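Local coordinates for D-glyceraldehyde dehydrogenase (NADP(+)) (Thermoplasma acidophilum, PDB 5J77), which oxidises D-glyceraldehyde to (R)-glycerate with NADP(+) in the non-phosphorylated Entner-Doudoroff pathway, working as a homotetramer built as a dimer of dimers, at residues V169-S174 and L198-G203; D40-A45 and D210-H215; K18-Y23 and M34-R39. The protein carries 2 engineered substitutions. One frame throughout, in Å; residues are numbered along the deposited sequence.

How the interactions relate
All three contacts lie on one side of the chain's centre; along the sequence interaction 3 closes before interaction 1 opens, while interaction 2 spans interaction 1 from outside. The parallel strands 168-172 and 198-200 of interaction 1 are centred about 10 Å from interaction 2, where helices 39-58 and 205-214 meet, and about 12 Å from the hairpin 19-23/30-35 of interaction 3; the centres of interactions 2 and 3 are about 15 Å apart. Strand 30-35 leads through a short loop into helix 39-58. Asp41 and Ala45 of that helix pack on Ile201, and Thr202 probably bonds to Glu35 and Ala37, fastening the N-terminal hairpin and helix to the probable NADP(+)-binding region.

Interaction 1: V169-S174 and L198-G203; sequences VVLKPS and LNFITG
Leu171 is held through both backbone polar atoms: its N donates to Asn199 O at 2.9 Å, and its O receives Ile201 N almost head-on (C=O...N 169°). With Val169 O accepting from Asn199 N, these bonds make a regular parallel pairing. The tight part lies on the face carrying Val169, Leu171, Leu198 and Phe200. There Leu198 CD1 lies 3.9 Å from Val169 CG1, the two side chains running side by side, while Pro173 crosses the Phe200 side chain at about a right angle and brings CD to 3.6 Å from CE1. On the opposite face, that of Val170 and Asn199, Val170 CG1 meets Ile201 CG1. Asn199 ND2 bonds weakly to Val169 O and also to Gly196 O, its OD1 being taken by Asp8 N.

The looser side is at partly exposed Lys172, whose chain stays extended until chi4 (-62°) turns NZ toward Gly203 O, a weak bond of 3.3 Å. A water there links NZ, Pro173 O and Gly203 N. By similarity, Lys172, Pro173 and Ser174 belong to the NADP(+) site. The two strands and helix 178-190 form a beta-alpha-beta unit; helices 178-190 and 153-164 pack on the Leu171 face, and helix 39-58 on Asn199 and Ile201.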
ATOM      1  N   VAL A 169       1.234  -1.422 -27.831  1.00 26.99           N
ATOM      2  CA  VAL A 169       2.154  -2.527 -27.891  1.00 26.23           C
ATOM      3  C   VAL A 169       2.546  -2.889 -29.312  1.00 26.89           C
ATOM      4  O   VAL A 169       1.683  -2.947 -30.205  1.00 26.94           O
ATOM      5  CB  VAL A 169       1.496  -3.727 -27.199  1.00 27.18           C
ATOM      6  CG1 VAL A 169       2.349  -4.969 -27.369  1.00 27.43           C
ATOM      7  CG2 VAL A 169       1.175  -3.431 -25.737  1.00 27.67           C
ATOM      8  N   VAL A 170       3.832  -3.148 -29.487  1.00 26.83           N
ATOM      9  CA  VAL A 170       4.429  -3.841 -30.615  1.00 27.76           C
ATOM     10  C   VAL A 170       5.087  -5.128 -30.116  1.00 28.42           C
ATOM     11  O   VAL A 170       6.098  -5.074 -29.431  1.00 29.28           O
ATOM     12  CB  VAL A 170       5.495  -2.961 -31.319  1.00 28.29           C
ATOM     13  CG1 VAL A 170       6.053  -3.697 -32.548  1.00 28.55           C
ATOM     14  CG2 VAL A 170       4.904  -1.563 -31.679  1.00 29.04           C
ATOM     15  N   LEU A 171       4.451  -6.263 -30.413  1.00 30.19           N
ATOM     16  CA  LEU A 171       4.875  -7.629 -30.058  1.00 30.31           C
ATOM     17  C   LEU A 171       5.719  -8.327 -31.131  1.00 31.57           C
ATOM     18  O   LEU A 171       5.300  -8.368 -32.281  1.00 33.64           O
ATOM     19  CB  LEU A 171       3.658  -8.497 -29.742  1.00 29.92           C
ATOM     20  CG  LEU A 171       3.880 -10.021 -29.586  1.00 30.34           C
ATOM     21  CD1 LEU A 171       4.675 -10.364 -28.365  1.00 30.06           C
ATOM     22  CD2 LEU A 171       2.550 -10.728 -29.458  1.00 31.59           C
ATOM     23  N   LYS A 172       6.911  -8.829 -30.760  1.00 30.83           N
ATOM     24  CA  LYS A 172       7.749  -9.641 -31.641  1.00 30.99           C
ATOM     25  C   LYS A 172       8.028 -10.930 -30.905  1.00 32.34           C
ATOM     26  O   LYS A 172       8.744 -10.916 -29.916  1.00 33.92           O
ATOM     27  CB  LYS A 172       9.071  -8.989 -31.965  1.00 32.60           C
ATOM     28  CG  LYS A 172       9.929  -9.847 -32.917  1.00 34.84           C
ATOM     29  CD  LYS A 172      11.381  -9.468 -32.830  1.00 36.76           C
ATOM     30  CE  LYS A 172      12.281 -10.305 -33.741  1.00 37.26           C
ATOM     31  NZ  LYS A 172      12.233 -11.722 -33.363  1.00 37.09           N
ATOM     32  N   PRO A 173       7.453 -12.034 -31.354  1.00 32.58           N
ATOM     33  CA  PRO A 173       7.730 -13.313 -30.718  1.00 32.01           C
ATOM     34  C   PRO A 173       8.989 -13.932 -31.248  1.00 31.82           C
ATOM     35  O   PRO A 173       9.596 -13.426 -32.172  1.00 31.14           O
ATOM     36  CB  PRO A 173       6.532 -14.145 -31.134  1.00 31.64           C
ATOM     37  CG  PRO A 173       6.332 -13.729 -32.524  1.00 32.85           C
ATOM     38  CD  PRO A 173       6.575 -12.222 -32.515  1.00 32.50           C
ATOM     39  N   SER A 174       9.381 -15.025 -30.618  1.00 32.09           N
ATOM     40  CA  SER A 174      10.425 -15.875 -31.145  1.00 31.54           C
ATOM     41  C   SER A 174      10.060 -16.394 -32.544  1.00 31.46           C
ATOM     42  O   SER A 174       8.937 -16.885 -32.799  1.00 31.11           O
ATOM     43  CB  SER A 174      10.604 -17.090 -30.222  1.00 31.44           C
ATOM     44  OG  SER A 174      11.421 -18.051 -30.803  1.00 30.29           O
ATOM     45  N   LEU A 198      -2.263  -2.664 -30.797  1.00 27.74           N
ATOM     46  CA  LEU A 198      -1.587  -3.959 -30.701  1.00 27.16           C
ATOM     47  C   LEU A 198      -1.101  -4.268 -32.112  1.00 28.14           C
ATOM     48  O   LEU A 198      -1.920  -4.348 -33.063  1.00 28.55           O
ATOM     49  CB  LEU A 198      -2.540  -5.035 -30.212  1.00 26.59           C
ATOM     50  CG  LEU A 198      -1.942  -6.426 -30.233  1.00 28.21           C
ATOM     51  CD1 LEU A 198      -0.606  -6.479 -29.473  1.00 29.42           C
ATOM     52  CD2 LEU A 198      -2.909  -7.461 -29.619  1.00 28.56           C
ATOM     53  N   ASN A 199       0.214  -4.409 -32.227  1.00 27.57           N
ATOM     54  CA  ASN A 199       0.927  -4.633 -33.462  1.00 28.18           C
ATOM     55  C   ASN A 199       1.739  -5.907 -33.319  1.00 27.04           C
ATOM     56  O   ASN A 199       2.152  -6.258 -32.192  1.00 27.32           O
ATOM     57  CB  ASN A 199       1.813  -3.400 -33.850  1.00 28.64           C
ATOM     58  CG  ASN A 199       0.977  -2.114 -34.049  1.00 29.78           C
ATOM     59  OD1 ASN A 199       0.402  -1.862 -35.138  1.00 29.74           O
ATOM     60  ND2 ASN A 199       0.846  -1.336 -32.976  1.00 29.47           N
ATOM     61  N   PHE A 200       1.947  -6.607 -34.432  1.00 27.12           N
ATOM     62  CA  PHE A 200       2.536  -7.940 -34.421  1.00 27.81           C
ATOM     63  C   PHE A 200       3.530  -8.041 -35.517  1.00 28.42           C
ATOM     64  O   PHE A 200       3.188  -7.871 -36.681  1.00 28.83           O
ATOM     65  CB  PHE A 200       1.481  -8.996 -34.540  1.00 28.22           C
ATOM     66  CG  PHE A 200       2.023 -10.409 -34.586  1.00 29.05           C
ATOM     67  CD1 PHE A 200       2.625 -10.957 -33.497  1.00 28.25           C
ATOM     68  CD2 PHE A 200       1.918 -11.181 -35.741  1.00 29.30           C
ATOM     69  CE1 PHE A 200       3.082 -12.258 -33.520  1.00 29.11           C
ATOM     70  CE2 PHE A 200       2.411 -12.466 -35.767  1.00 29.12           C
ATOM     71  CZ  PHE A 200       2.982 -13.002 -34.634  1.00 29.38           C
ATOM     72  N   ILE A 201       4.773  -8.240 -35.139  1.00 28.64           N
ATOM     73  CA  ILE A 201       5.903  -8.203 -36.044  1.00 31.35           C
ATOM     74  C   ILE A 201       6.679  -9.527 -35.841  1.00 32.11           C
ATOM     75  O   ILE A 201       6.970  -9.886 -34.712  1.00 30.20           O
ATOM     76  CB  ILE A 201       6.859  -7.031 -35.657  1.00 33.87           C
ATOM     77  CG1 ILE A 201       6.231  -5.646 -35.891  1.00 35.14           C
ATOM     78  CG2 ILE A 201       8.185  -7.143 -36.409  1.00 35.82           C
ATOM     79  CD1 ILE A 201       6.166  -5.289 -37.353  1.00 37.59           C
ATOM     80  N   THR A 202       7.049 -10.212 -36.911  1.00 30.96           N
ATOM     81  CA  THR A 202       7.950 -11.302 -36.813  1.00 31.55           C
ATOM     82  C   THR A 202       9.095 -10.953 -37.739  1.00 33.21           C
ATOM     83  O   THR A 202       8.923 -10.209 -38.709  1.00 31.38           O
ATOM     84  CB  THR A 202       7.295 -12.640 -37.222  1.00 32.64           C
ATOM     85  OG1 THR A 202       6.716 -12.558 -38.539  1.00 31.97           O
ATOM     86  CG2 THR A 202       6.201 -13.044 -36.195  1.00 32.23           C
ATOM     87  N   GLY A 203      10.262 -11.521 -37.473  1.00 34.00           N
ATOM     88  CA  GLY A 203      11.420 -11.377 -38.377  1.00 36.51           C
ATOM     89  C   GLY A 203      12.702 -11.817 -37.678  1.00 37.89           C
ATOM     90  O   GLY A 203      12.652 -12.222 -36.575  1.00 35.55           O
TER
HETATM   91  O   HOH W   1       9.993 -13.513 -34.963  1.00 32.46           O

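Interaction 2: D40-A45 and D210-H215; sequences DDVDRA and DYIVEH
Asp43 faces both Tyr211 and His215 with its carboxylate, and these three side chains make the polar half of the contact. Tyr211 OH sits beside both oxygens, 2.7 Å from Asp43 OD2 and closer still to OD1, at a modelled distance too short to be taken at face value. The same OD1 accepts a weak, bent bond from His215 NE2 at 2.8 Å. It lies at the edge of both rings, near their planes, while the carboxylate is turned 55° from the phenol ring and 64° from the imidazole.

The apolar half is centred on Val42. Its CG1 approaches the edge of the phenol ring in plane, 3.9 Å from Tyr211 CD2, and is 4.0 Å from Ile212 CG1, the valine and isoleucine side chains crossing at about a right angle. With CG anti to the backbone N, the Tyr211 ring reaches across to helix 39-58, presenting CD2 to the valine and OH to the carboxylate. A phenylalanine here would remove the hydroxyl and probably leave the Asp43 carboxylate with just the weak His215 bond across this interface.

Farther out, His215 ND1 accepts from Lys217 N, which helps fix the imidazole's rotation, and Tyr211 also touches Arg39. Asp210, whose carboxylate pairs with Arg232, belongs by similarity to the NADP(+) site. The segment axes come no closer than 10.2 Å and run 25° from parallel, so side chains bridge the gap between two roughly parallel helices: 39-58 from the N-terminal part and 205-214, which follows strand 198-200 of the nucleotide-binding beta-alpha-beta fold of aldehyde dehydrogenases.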
ATOM      1  N   ASP A  40      11.374  -0.900 -42.056  1.00 36.54           N
ATOM      2  CA  ASP A  40      10.237  -0.020 -42.398  1.00 36.66           C
ATOM      3  C   ASP A  40       8.960  -0.606 -41.825  1.00 34.70           C
ATOM      4  O   ASP A  40       8.166   0.112 -41.260  1.00 33.56           O
ATOM      5  CB  ASP A  40      10.058   0.156 -43.907  1.00 38.66           C
ATOM      6  CG  ASP A  40      11.275   0.708 -44.573  1.00 40.64           C
ATOM      7  OD1 ASP A  40      11.934   1.595 -44.008  1.00 42.78           O
ATOM      8  OD2 ASP A  40      11.595   0.271 -45.694  1.00 46.37           O
ATOM      9  N   ASP A  41       8.808  -1.934 -41.863  1.00 34.38           N
ATOM     10  CA  ASP A  41       7.630  -2.561 -41.245  1.00 32.64           C
ATOM     11  C   ASP A  41       7.610  -2.251 -39.771  1.00 31.58           C
ATOM     12  O   ASP A  41       6.562  -1.895 -39.225  1.00 30.61           O
ATOM     13  CB  ASP A  41       7.580  -4.108 -41.494  1.00 33.84           C
ATOM     14  CG  ASP A  41       7.427  -4.459 -42.935  1.00 35.94           C
ATOM     15  OD1 ASP A  41       6.742  -3.719 -43.668  1.00 37.69           O
ATOM     16  OD2 ASP A  41       8.011  -5.460 -43.382  1.00 36.70           O
ATOM     17  N   VAL A  42       8.769  -2.410 -39.105  1.00 30.30           N
ATOM     18  CA  VAL A  42       8.873  -2.028 -37.700  1.00 30.51           C
ATOM     19  C   VAL A  42       8.520  -0.548 -37.440  1.00 29.68           C
ATOM     20  O   VAL A  42       7.752  -0.240 -36.496  1.00 25.94           O
ATOM     21  CB  VAL A  42      10.298  -2.304 -37.093  1.00 31.13           C
ATOM     22  CG1 VAL A  42      10.436  -1.655 -35.724  1.00 31.18           C
ATOM     23  CG2 VAL A  42      10.570  -3.798 -37.039  1.00 31.04           C
ATOM     24  N   ASP A  43       9.092   0.352 -38.249  1.00 31.68           N
ATOM     25  CA  ASP A  43       8.765   1.790 -38.100  1.00 34.43           C
ATOM     26  C   ASP A  43       7.275   2.035 -38.199  1.00 35.18           C
ATOM     27  O   ASP A  43       6.744   2.807 -37.383  1.00 32.85           O
ATOM     28  CB  ASP A  43       9.407   2.655 -39.181  1.00 36.89           C
ATOM     29  CG  ASP A  43      10.854   2.905 -38.927  1.00 39.70           C
ATOM     30  OD1 ASP A  43      11.334   2.815 -37.807  1.00 41.59           O
ATOM     31  OD2 ASP A  43      11.563   3.194 -39.862  1.00 45.31           O
ATOM     32  N   ARG A  44       6.606   1.361 -39.202  1.00 35.03           N
ATOM     33  CA  ARG A  44       5.172   1.500 -39.336  1.00 34.99           C
ATOM     34  C   ARG A  44       4.450   1.006 -38.122  1.00 31.20           C
ATOM     35  O   ARG A  44       3.512   1.604 -37.691  1.00 29.01           O
ATOM     36  CB  ARG A  44       4.587   0.843 -40.620  1.00 40.05           C
ATOM     37  CG  ARG A  44       4.842   1.627 -41.900  1.00 43.80           C
ATOM     38  CD  ARG A  44       3.831   1.303 -43.026  1.00 48.31           C
ATOM     39  NE  ARG A  44       3.308  -0.065 -42.992  1.00 50.18           N
ATOM     40  CZ  ARG A  44       4.012  -1.150 -43.356  1.00 52.67           C
ATOM     41  NH1 ARG A  44       3.436  -2.359 -43.297  1.00 53.98           N
ATOM     42  NH2 ARG A  44       5.271  -1.041 -43.815  1.00 50.76           N
ATOM     43  N   ALA A  45       4.880  -0.094 -37.542  1.00 31.30           N
ATOM     44  CA  ALA A  45       4.205  -0.602 -36.313  1.00 30.10           C
ATOM     45  C   ALA A  45       4.316   0.342 -35.132  1.00 30.54           C
ATOM     46  O   ALA A  45       3.328   0.610 -34.393  1.00 30.61           O
ATOM     47  CB  ALA A  45       4.758  -1.972 -35.952  1.00 30.48           C
ATOM     48  N   ASP A 210      18.154  -5.230 -32.892  1.00 33.97           N
ATOM     49  CA  ASP A 210      18.682  -3.975 -32.407  1.00 35.74           C
ATOM     50  C   ASP A 210      17.758  -2.823 -32.765  1.00 36.69           C
ATOM     51  O   ASP A 210      17.481  -1.982 -31.922  1.00 36.31           O
ATOM     52  CB  ASP A 210      20.042  -3.702 -33.043  1.00 36.30           C
ATOM     53  CG  ASP A 210      21.120  -4.613 -32.524  1.00 37.12           C
ATOM     54  OD1 ASP A 210      20.986  -5.202 -31.437  1.00 36.66           O
ATOM     55  OD2 ASP A 210      22.137  -4.714 -33.195  1.00 37.86           O
ATOM     56  N   TYR A 211      17.300  -2.797 -34.033  1.00 37.21           N
ATOM     57  CA  TYR A 211      16.447  -1.730 -34.533  1.00 37.42           C
ATOM     58  C   TYR A 211      15.178  -1.462 -33.694  1.00 35.31           C
ATOM     59  O   TYR A 211      14.927  -0.349 -33.287  1.00 35.31           O
ATOM     60  CB  TYR A 211      16.106  -1.975 -36.004  1.00 40.01           C
ATOM     61  CG  TYR A 211      15.514  -0.750 -36.630  1.00 41.61           C
ATOM     62  CD1 TYR A 211      16.340   0.273 -37.171  1.00 43.42           C
ATOM     63  CD2 TYR A 211      14.117  -0.578 -36.666  1.00 41.34           C
ATOM     64  CE1 TYR A 211      15.778   1.414 -37.746  1.00 43.16           C
ATOM     65  CE2 TYR A 211      13.544   0.536 -37.234  1.00 41.68           C
ATOM     66  CZ  TYR A 211      14.356   1.533 -37.773  1.00 44.41           C
ATOM     67  OH  TYR A 211      13.723   2.653 -38.281  1.00 45.49           O
ATOM     68  N   ILE A 212      14.443  -2.496 -33.327  1.00 36.45           N
ATOM     69  CA  ILE A 212      13.209  -2.353 -32.549  1.00 35.46           C
ATOM     70  C   ILE A 212      13.437  -1.943 -31.093  1.00 36.88           C
ATOM     71  O   ILE A 212      12.554  -1.308 -30.453  1.00 37.40           O
ATOM     72  CB  ILE A 212      12.350  -3.631 -32.664  1.00 37.95           C
ATOM     73  CG1 ILE A 212      10.924  -3.369 -32.137  1.00 39.25           C
ATOM     74  CG2 ILE A 212      12.934  -4.843 -31.916  1.00 39.29           C
ATOM     75  CD1 ILE A 212       9.964  -4.521 -32.437  1.00 39.18           C
ATOM     76  N   VAL A 213      14.603  -2.291 -30.537  1.00 34.89           N
ATOM     77  CA  VAL A 213      14.851  -1.929 -29.157  1.00 33.85           C
ATOM     78  C   VAL A 213      15.490  -0.525 -28.986  1.00 35.04           C
ATOM     79  O   VAL A 213      15.247   0.153 -27.954  1.00 34.05           O
ATOM     80  CB  VAL A 213      15.570  -3.028 -28.320  1.00 33.32           C
ATOM     81  CG1 VAL A 213      14.655  -4.256 -28.188  1.00 32.89           C
ATOM     82  CG2 VAL A 213      16.927  -3.326 -28.846  1.00 33.36           C
ATOM     83  N   GLU A 214      16.239  -0.099 -29.991  1.00 34.34           N
ATOM     84  CA  GLU A 214      16.897   1.172 -29.934  1.00 37.20           C
ATOM     85  C   GLU A 214      16.069   2.336 -30.555  1.00 35.91           C
ATOM     86  O   GLU A 214      16.492   3.468 -30.501  1.00 35.00           O
ATOM     87  CB  GLU A 214      18.295   1.045 -30.575  1.00 39.31           C
ATOM     88  CG  GLU A 214      18.270   1.150 -32.068  1.00 41.62           C
ATOM     89  CD  GLU A 214      19.539   0.662 -32.729  1.00 45.43           C
ATOM     90  OE1 GLU A 214      20.575   0.530 -32.046  1.00 45.54           O
ATOM     91  OE2 GLU A 214      19.456   0.407 -33.959  1.00 49.94           O
ATOM     92  N   HIS A 215      14.900   2.039 -31.101  1.00 34.48           N
ATOM     93  CA  HIS A 215      14.118   2.989 -31.798  1.00 33.55           C
ATOM     94  C   HIS A 215      13.707   4.155 -30.885  1.00 33.70           C
ATOM     95  O   HIS A 215      13.224   3.957 -29.735  1.00 33.82           O
ATOM     96  CB  HIS A 215      12.892   2.308 -32.354  1.00 34.22           C
ATOM     97  CG  HIS A 215      12.149   3.104 -33.410  1.00 35.66           C
ATOM     98  ND1 HIS A 215      11.325   4.184 -33.098  1.00 35.59           N
ATOM     99  CD2 HIS A 215      12.040   2.922 -34.750  1.00 34.73           C
ATOM    100  CE1 HIS A 215      10.755   4.636 -34.208  1.00 35.35           C
ATOM    101  NE2 HIS A 215      11.168   3.888 -35.219  1.00 35.76           N
TER

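Interaction 3: K18-Y23 and M34-R39; sequences KTVDKY and MEAATR. Engineered in segment 34-39: Met34 (natural residue Phe).
Lys18 O accepts a 2.8 Å bond from Ala36 N, the shortest hydrogen bond between the two segments, with the donor standing 37° above the carbonyl plane. Farther along, Val20 and Met34 form a hydrogen-bonded antiparallel pair. Val20 N donates to Met34 O at 2.9 Å, and Met34 N returns a bond to Val20 O in the carbonyl plane. Met34 O is also approached by Thr19 CA, at 3.1 Å.

Met34 is an engineered substitution for phenylalanine. Its CG lies between the backbone N and the carbonyl carbon (chi1 69°), which sets CG 4.0 Å from Val20 CB; the chain then bends at chi3 (81°) and brings CE to 3.6 Å from Val20 O and close to Lys22 CB. Val20 also meets Ala36, CG2 to CB at 4.1 Å, so one valine is packed against both the methionine and the alanine. Thr19 and Glu35, a non-hydrogen-bonded pair, send their side chains apart at the base, yet the bent glutamate returns with OE2 3.4 Å from Thr19 CG2. The polar end of Glu35 is held from outside the pair: OE1 accepts from Ser14 N, and OE2 forms a salt bridge with Lys4.

Strands 19-23 and 30-35 are the two arms of a beta hairpin. Strand 19-23 lies at one edge of a four-stranded mixed sheet within this chain, while strand 30-35 is flanked on its other side by the parallel strand 2-7. Thr202 ties on through OG1 to Glu35 O and by a backbone bond to Ala37, linking this sheet to the end of strand 198-200, and Thr38 N-caps helix 39-58.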
ATOM      1  N   LYS A  18       9.983 -11.388 -47.895  1.00 38.80           N
ATOM      2  CA  LYS A  18      10.772 -12.506 -47.383  1.00 39.93           C
ATOM      3  C   LYS A  18      10.125 -13.173 -46.164  1.00 37.78           C
ATOM      4  O   LYS A  18       9.276 -12.588 -45.461  1.00 35.95           O
ATOM      5  CB  LYS A  18      12.185 -12.051 -47.093  1.00 42.04           C
ATOM      6  CG  LYS A  18      12.921 -11.696 -48.368  1.00 44.65           C
ATOM      7  CD  LYS A  18      14.309 -11.211 -47.967  1.00 48.86           C
ATOM      8  CE  LYS A  18      15.125 -10.728 -49.178  1.00 52.40           C
ATOM      9  NZ  LYS A  18      16.092  -9.663 -48.726  1.00 53.78           N
ATOM     10  N   THR A  19      10.489 -14.434 -45.980  1.00 37.76           N
ATOM     11  CA  THR A  19       9.895 -15.296 -44.956  1.00 38.03           C
ATOM     12  C   THR A  19      10.987 -16.096 -44.252  1.00 36.62           C
ATOM     13  O   THR A  19      12.111 -16.178 -44.723  1.00 34.16           O
ATOM     14  CB  THR A  19       8.783 -16.267 -45.503  1.00 37.71           C
ATOM     15  OG1 THR A  19       9.294 -17.137 -46.501  1.00 38.33           O
ATOM     16  CG2 THR A  19       7.573 -15.526 -46.061  1.00 38.76           C
ATOM     17  N   VAL A  20      10.605 -16.699 -43.143  1.00 35.60           N
ATOM     18  CA  VAL A  20      11.480 -17.630 -42.412  1.00 36.24           C
ATOM     19  C   VAL A  20      10.707 -18.963 -42.238  1.00 36.24           C
ATOM     20  O   VAL A  20       9.505 -18.954 -41.912  1.00 35.25           O
ATOM     21  CB  VAL A  20      11.884 -17.047 -41.037  1.00 35.71           C
ATOM     22  CG1 VAL A  20      12.869 -17.979 -40.280  1.00 37.04           C
ATOM     23  CG2 VAL A  20      12.504 -15.675 -41.204  1.00 36.71           C
ATOM     24  N   ASP A  21      11.389 -20.098 -42.399  1.00 36.17           N
ATOM     25  CA  ASP A  21      10.737 -21.384 -42.175  1.00 36.81           C
ATOM     26  C   ASP A  21      10.603 -21.762 -40.689  1.00 36.23           C
ATOM     27  O   ASP A  21      11.451 -21.456 -39.862  1.00 35.82           O
ATOM     28  CB  ASP A  21      11.456 -22.507 -42.947  1.00 38.82           C
ATOM     29  CG  ASP A  21      11.305 -22.378 -44.455  1.00 40.20           C
ATOM     30  OD1 ASP A  21      10.314 -21.759 -44.956  1.00 40.11           O
ATOM     31  OD2 ASP A  21      12.185 -22.925 -45.135  1.00 42.96           O
ATOM     32  N   LYS A  22       9.493 -22.417 -40.373  1.00 35.80           N
ATOM     33  CA  LYS A  22       9.249 -23.036 -39.069  1.00 35.41           C
ATOM     34  C   LYS A  22       9.381 -24.574 -39.233  1.00 35.47           C
ATOM     35  O   LYS A  22       8.694 -25.188 -40.103  1.00 33.10           O
ATOM     36  CB  LYS A  22       7.867 -22.678 -38.584  1.00 35.07           C
ATOM     37  CG  LYS A  22       7.327 -23.488 -37.411  1.00 37.19           C
ATOM     38  CD  LYS A  22       8.247 -23.457 -36.178  1.00 37.55           C
ATOM     39  CE  LYS A  22       7.791 -24.452 -35.107  1.00 37.02           C
ATOM     40  NZ  LYS A  22       8.804 -24.573 -34.049  1.00 36.40           N
ATOM     41  N   TYR A  23      10.257 -25.160 -38.407  1.00 35.35           N
ATOM     42  CA  TYR A  23      10.428 -26.605 -38.299  1.00 37.02           C
ATOM     43  C   TYR A  23       9.691 -27.227 -37.087  1.00 36.53           C
ATOM     44  O   TYR A  23       9.622 -26.640 -35.999  1.00 37.64           O
ATOM     45  CB  TYR A  23      11.891 -26.947 -38.228  1.00 38.88           C
ATOM     46  CG  TYR A  23      12.657 -26.752 -39.515  1.00 40.71           C
ATOM     47  CD1 TYR A  23      13.093 -25.476 -39.913  1.00 40.71           C
ATOM     48  CD2 TYR A  23      13.010 -27.839 -40.296  1.00 42.37           C
ATOM     49  CE1 TYR A  23      13.816 -25.306 -41.083  1.00 42.12           C
ATOM     50  CE2 TYR A  23      13.731 -27.686 -41.471  1.00 44.35           C
ATOM     51  CZ  TYR A  23      14.122 -26.410 -41.866  1.00 45.80           C
ATOM     52  OH  TYR A  23      14.829 -26.256 -43.040  1.00 48.90           O
ATOM     53  N   MET A  34       6.777 -17.808 -41.567  1.00 35.69           N
ATOM     54  CA  MET A  34       6.353 -16.560 -41.033  1.00 35.49           C
ATOM     55  C   MET A  34       6.939 -15.446 -41.903  1.00 34.33           C
ATOM     56  O   MET A  34       7.947 -15.640 -42.577  1.00 33.36           O
ATOM     57  CB  MET A  34       6.829 -16.457 -39.585  1.00 36.68           C
ATOM     58  CG  MET A  34       8.329 -16.314 -39.477  1.00 39.25           C
ATOM     59  SD  MET A  34       8.918 -16.995 -37.906  1.00 45.62           S
ATOM     60  CE  MET A  34       8.957 -18.763 -38.349  1.00 41.03           C
ATOM     61  N   GLU A  35       6.307 -14.266 -41.879  1.00 34.08           N
ATOM     62  CA  GLU A  35       6.870 -13.089 -42.559  1.00 34.41           C
ATOM     63  C   GLU A  35       8.156 -12.537 -41.868  1.00 34.11           C
ATOM     64  O   GLU A  35       8.305 -12.595 -40.669  1.00 33.36           O
ATOM     65  CB  GLU A  35       5.766 -11.994 -42.670  1.00 35.38           C
ATOM     66  CG  GLU A  35       4.558 -12.410 -43.518  1.00 34.24           C
ATOM     67  CD  GLU A  35       4.912 -12.652 -44.979  1.00 35.65           C
ATOM     68  OE1 GLU A  35       5.459 -11.765 -45.666  1.00 34.49           O
ATOM     69  OE2 GLU A  35       4.672 -13.783 -45.448  1.00 37.88           O
ATOM     70  N   ALA A  36       9.114 -12.077 -42.663  1.00 35.38           N
ATOM     71  CA  ALA A  36      10.353 -11.548 -42.168  1.00 34.84           C
ATOM     72  C   ALA A  36      10.249 -10.045 -42.385  1.00 34.43           C
ATOM     73  O   ALA A  36      10.663  -9.531 -43.422  1.00 34.63           O
ATOM     74  CB  ALA A  36      11.525 -12.125 -42.927  1.00 35.22           C
ATOM     75  N   ALA A  37       9.651  -9.385 -41.407  1.00 33.19           N
ATOM     76  CA  ALA A  37       9.475  -7.954 -41.378  1.00 33.99           C
ATOM     77  C   ALA A  37      10.779  -7.216 -41.589  1.00 35.42           C
ATOM     78  O   ALA A  37      11.818  -7.643 -41.117  1.00 38.36           O
ATOM     79  CB  ALA A  37       8.870  -7.493 -40.057  1.00 33.43           C
ATOM     80  N   THR A  38      10.701  -6.095 -42.297  1.00 35.63           N
ATOM     81  CA  THR A  38      11.836  -5.179 -42.445  1.00 35.21           C
ATOM     82  C   THR A  38      11.799  -4.090 -41.347  1.00 35.25           C
ATOM     83  O   THR A  38      10.839  -3.945 -40.571  1.00 32.82           O
ATOM     84  CB  THR A  38      11.780  -4.462 -43.791  1.00 35.32           C
ATOM     85  OG1 THR A  38      10.626  -3.586 -43.803  1.00 35.39           O
ATOM     86  CG2 THR A  38      11.713  -5.472 -44.942  1.00 35.30           C
ATOM     87  N   ARG A  39      12.824  -3.274 -41.359  1.00 35.97           N
ATOM     88  CA  ARG A  39      12.838  -2.099 -40.489  1.00 38.03           C
ATOM     89  C   ARG A  39      11.674  -1.121 -40.773  1.00 36.96           C
ATOM     90  O   ARG A  39      11.061  -0.558 -39.814  1.00 35.43           O
ATOM     91  CB  ARG A  39      14.166  -1.392 -40.627  1.00 40.28           C
ATOM     92  CG  ARG A  39      15.329  -2.214 -40.153  1.00 44.54           C
ATOM     93  CD  ARG A  39      16.540  -1.544 -40.725  1.00 51.08           C
ATOM     94  NE  ARG A  39      17.738  -2.079 -40.148  1.00 55.67           N
ATOM     95  CZ  ARG A  39      18.613  -2.839 -40.786  1.00 64.21           C
ATOM     96  NH1 ARG A  39      18.437  -3.172 -42.081  1.00 64.43           N
ATOM     97  NH2 ARG A  39      19.705  -3.260 -40.110  1.00 67.87           N
TER